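Local coordinates for cellulose-binding protein (Saccharophagus degradans, PDB 2YHG), which is the C-terminal piece of a protein that probably binds polysaccharide and may cleave glycosidic bonds, and holds a nucleoside hydrolase-like domain and a C-terminal beta-sheet domain, at residues D370-A382 against V389-V401. Residues are numbered along the deposited sequence; the frame is centred on the assembly and turned at random. Where two conformers were deposited one is given.
Sequences DSLNYSWSHYGEA and VSISNSSSASANV. With MG (magnesium ion), chain E; CA (calcium ion), chain D; EDO (1,2-ethanediol), chain K.
Ala399 lays its methyl on the Trp376 indole, CB standing 3.5 Å from the centroid of the five-membered ring; so short a side chain lets the broad indole pack close to the opposite strand. Trp376, buried also against Leu416 and Leu359, touches Ile391 CG2 with its CB. Ile391 is long, and its extended chain (chi2 171°) carries CD1 to within 3.7 Å of His378 N. Ala397 puts only a methyl over the middle of the Tyr374 ring, CB 3.6 Å from its centroid, and the branched Val389 rests CG2 on one face of the His378 imidazole, off its centre. In this C-terminal domain the contact joins the two sheets of a beta sandwich: 372-378 is an edge strand of one, and 391-392 and 398-401 form a hairpin in the other. The type I turn Asn393–Ser396 lies in the loop joining the hairpin strands, and there Trp376 N donates a nearly straight bond (170°) to Ser394 O. Trp376 NE1 reaches Ser396 O at 2.8 Å, with the acceptor in the ring plane but the N-H bent (133°), giving the buried nitrogen a partner. Farther out, one water links Tyr374 N to Ser395 O, and another joins His378 ND1 to Val389 N, while His378 NE2 hydrogen-bonds Asp383 OD2, from a residue that also binds magnesium.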
# COMPACT_ATOMS: atom_id res chain seq x y z
N ASP A 370 -5.92 4.81 26.26
CA ASP A 370 -5.40 6.15 26.04
C ASP A 370 -6.55 7.14 25.84
O ASP A 370 -7.65 6.76 25.44
CB ASP A 370 -4.54 6.19 24.78
CG ASP A 370 -3.36 5.21 24.79
OD1 ASP A 370 -2.79 4.98 25.87
OD2 ASP A 370 -2.94 4.80 23.70
N SER A 371 -6.23 8.42 25.96
CA SER A 371 -7.12 9.48 25.53
C SER A 371 -7.06 9.66 24.02
O SER A 371 -6.05 9.35 23.41
CB SER A 371 -6.78 10.79 26.25
OG SER A 371 -7.11 10.70 27.60
N LEU A 372 -8.15 10.16 23.45
CA LEU A 372 -8.29 10.35 22.02
C LEU A 372 -8.40 11.82 21.69
O LEU A 372 -9.14 12.58 22.34
CB LEU A 372 -9.51 9.61 21.48
CG LEU A 372 -9.50 8.10 21.61
CD1 LEU A 372 -10.84 7.53 21.17
CD2 LEU A 372 -8.33 7.49 20.84
N ASN A 373 -7.83 12.17 20.55
CA ASN A 373 -7.95 13.46 19.89
C ASN A 373 -8.65 13.22 18.56
O ASN A 373 -8.30 12.29 17.83
CB ASN A 373 -6.55 14.06 19.69
CG ASN A 373 -6.58 15.38 18.96
OD1 ASN A 373 -6.62 15.42 17.72
ND2 ASN A 373 -6.72 16.47 19.72
N TYR A 374 -9.64 14.06 18.25
CA TYR A 374 -10.43 13.93 17.07
C TYR A 374 -10.12 15.12 16.19
O TYR A 374 -10.17 16.27 16.66
CB TYR A 374 -11.92 13.94 17.44
CG TYR A 374 -12.32 12.89 18.44
CD1 TYR A 374 -12.18 13.12 19.80
CD2 TYR A 374 -12.90 11.70 18.04
CE1 TYR A 374 -12.52 12.13 20.73
CE2 TYR A 374 -13.23 10.73 18.96
CZ TYR A 374 -13.04 10.93 20.29
OH TYR A 374 -13.48 9.96 21.18
N SER A 375 -9.89 14.86 14.90
CA SER A 375 -9.68 15.93 13.95
C SER A 375 -10.41 15.63 12.63
O SER A 375 -10.08 14.66 11.96
CB SER A 375 -8.20 16.11 13.69
OG SER A 375 -7.95 17.21 12.84
N TRP A 376 -11.36 16.49 12.27
CA TRP A 376 -12.13 16.35 11.04
C TRP A 376 -11.61 17.31 10.00
O TRP A 376 -11.45 18.50 10.31
CB TRP A 376 -13.60 16.63 11.30
CG TRP A 376 -14.23 15.70 12.29
CD1 TRP A 376 -14.35 15.89 13.65
CD2 TRP A 376 -14.91 14.49 11.99
NE1 TRP A 376 -15.07 14.89 14.19
CE2 TRP A 376 -15.42 14.01 13.20
CE3 TRP A 376 -15.11 13.76 10.82
CZ2 TRP A 376 -16.16 12.84 13.27
CZ3 TRP A 376 -15.83 12.60 10.89
CH2 TRP A 376 -16.35 12.14 12.10
N SER A 377 -11.44 16.84 8.77
CA SER A 377 -10.95 17.68 7.71
C SER A 377 -11.67 17.42 6.40
O SER A 377 -12.22 16.35 6.17
CB SER A 377 -9.44 17.49 7.53
OG SER A 377 -9.17 16.16 7.17
N HIS A 378 -11.73 18.44 5.56
CA HIS A 378 -12.21 18.31 4.19
C HIS A 378 -11.05 17.96 3.27
O HIS A 378 -10.12 18.77 3.08
CB HIS A 378 -12.84 19.63 3.72
CG HIS A 378 -13.28 19.57 2.31
ND1 HIS A 378 -13.22 20.64 1.45
CD2 HIS A 378 -13.77 18.54 1.57
CE1 HIS A 378 -13.59 20.26 0.25
NE2 HIS A 378 -13.92 18.98 0.29
N TYR A 379 -11.07 16.77 2.70
CA TYR A 379 -9.98 16.32 1.80
C TYR A 379 -10.31 16.74 0.39
O TYR A 379 -10.63 15.95 -0.51
CB TYR A 379 -9.81 14.81 1.96
CG TYR A 379 -8.47 14.27 1.50
CD1 TYR A 379 -7.56 15.03 0.77
CD2 TYR A 379 -8.10 12.99 1.81
CE1 TYR A 379 -6.34 14.52 0.40
CE2 TYR A 379 -6.88 12.48 1.47
CZ TYR A 379 -5.99 13.24 0.74
OH TYR A 379 -4.79 12.68 0.39
N GLY A 380 -10.24 18.05 0.17
CA GLY A 380 -10.69 18.64 -1.09
C GLY A 380 -9.88 18.26 -2.32
O GLY A 380 -10.37 18.24 -3.42
N GLU A 381 -8.64 17.85 -2.11
CA GLU A 381 -7.80 17.38 -3.22
C GLU A 381 -8.40 16.11 -3.84
O GLU A 381 -8.12 15.82 -5.00
CB GLU A 381 -6.38 17.07 -2.74
CG GLU A 381 -5.63 18.26 -2.23
CD GLU A 381 -5.65 18.33 -0.71
OE1 GLU A 381 -6.70 18.09 -0.08
OE2 GLU A 381 -4.62 18.72 -0.14
N ALA A 382 -9.11 15.32 -3.05
CA ALA A 382 -9.54 14.00 -3.45
C ALA A 382 -10.95 13.98 -4.04
O ALA A 382 -11.33 13.00 -4.69
CB ALA A 382 -9.49 13.06 -2.26
N VAL A 389 -15.61 23.59 2.07
CA VAL A 389 -16.64 22.94 2.85
C VAL A 389 -16.36 23.21 4.31
O VAL A 389 -15.31 22.83 4.82
CB VAL A 389 -16.69 21.41 2.59
CG1 VAL A 389 -17.71 20.73 3.53
CG2 VAL A 389 -17.02 21.13 1.15
N SER A 390 -17.31 23.84 4.98
CA SER A 390 -17.20 24.14 6.40
C SER A 390 -17.58 22.95 7.28
O SER A 390 -18.60 22.29 7.04
CB SER A 390 -18.09 25.33 6.73
OG SER A 390 -17.72 26.45 5.97
N ILE A 391 -16.77 22.72 8.29
CA ILE A 391 -17.03 21.70 9.30
C ILE A 391 -17.03 22.37 10.66
O ILE A 391 -16.03 22.93 11.07
CB ILE A 391 -15.95 20.58 9.29
CG1 ILE A 391 -15.76 19.99 7.90
CG2 ILE A 391 -16.30 19.52 10.34
CD1 ILE A 391 -14.58 19.05 7.81
N SER A 392 -18.17 22.34 11.33
CA SER A 392 -18.26 22.84 12.68
C SER A 392 -17.78 21.80 13.70
O SER A 392 -17.97 20.61 13.48
CB SER A 392 -19.70 23.26 12.98
OG SER A 392 -20.17 24.22 12.02
N ASN A 393 -17.21 22.28 14.80
CA ASN A 393 -16.63 21.45 15.88
C ASN A 393 -15.72 20.39 15.30
O ASN A 393 -15.70 19.25 15.72
CB ASN A 393 -17.69 20.85 16.79
CG ASN A 393 -18.59 21.91 17.40
OD1 ASN A 393 -19.67 22.11 16.87
ND2 ASN A 393 -18.03 22.78 18.28
N SER A 394 -14.79 20.86 14.49
CA SER A 394 -13.89 19.97 13.79
C SER A 394 -12.75 19.39 14.61
O SER A 394 -12.07 18.49 14.14
CB SER A 394 -13.38 20.67 12.54
OG SER A 394 -12.58 21.78 12.86
N SER A 395 -12.59 19.86 15.84
CA SER A 395 -11.66 19.25 16.78
C SER A 395 -12.36 18.55 17.90
O SER A 395 -11.74 18.23 18.91
CB SER A 395 -10.70 20.29 17.37
OG SER A 395 -9.95 20.90 16.34
N SER A 396 -13.63 18.22 17.68
CA SER A 396 -14.43 17.48 18.64
C SER A 396 -14.92 16.16 18.05
O SER A 396 -14.90 15.94 16.83
CB SER A 396 -15.65 18.32 19.00
OG SER A 396 -15.20 19.51 19.61
N ALA A 397 -15.29 15.24 18.92
CA ALA A 397 -15.81 13.97 18.43
C ALA A 397 -17.03 14.15 17.54
O ALA A 397 -17.20 13.41 16.58
CB ALA A 397 -16.13 13.05 19.59
N SER A 398 -17.88 15.10 17.89
CA SER A 398 -19.14 15.27 17.22
C SER A 398 -19.10 16.54 16.37
O SER A 398 -19.12 17.64 16.89
CB SER A 398 -20.22 15.35 18.30
OG SER A 398 -21.45 15.67 17.76
N ALA A 399 -18.96 16.36 15.07
CA ALA A 399 -18.79 17.44 14.09
C ALA A 399 -20.03 17.57 13.19
O ALA A 399 -20.86 16.65 13.09
CB ALA A 399 -17.51 17.24 13.25
N ASN A 400 -20.13 18.69 12.47
CA ASN A 400 -21.25 18.91 11.55
C ASN A 400 -20.73 19.52 10.28
O ASN A 400 -20.07 20.55 10.30
CB ASN A 400 -22.38 19.79 12.12
CG ASN A 400 -23.19 19.09 13.13
OD1 ASN A 400 -24.13 18.36 12.81
ND2 ASN A 400 -22.79 19.21 14.38
N VAL A 401 -21.03 18.86 9.17
CA VAL A 401 -20.57 19.26 7.85
C VAL A 401 -21.68 20.00 7.13
O VAL A 401 -22.78 19.49 6.97
CB VAL A 401 -20.15 18.02 7.03
CG1 VAL A 401 -19.63 18.47 5.68
CG2 VAL A 401 -19.13 17.21 7.77
MG MG E . -12.36 18.89 -4.47
CA CA D . -3.43 3.35 22.00
C1 EDO K . -6.18 15.25 5.93
O1 EDO K . -5.28 16.36 6.01
C2 EDO K . -6.97 15.21 4.63
O2 EDO K . -7.85 16.32 4.57
O HOH W 1 -8.23 18.08 16.93
O HOH W 2 -10.22 16.24 20.04
O HOH W 3 -12.59 23.24 2.40
O HOH W 4 -11.22 19.79 -6.29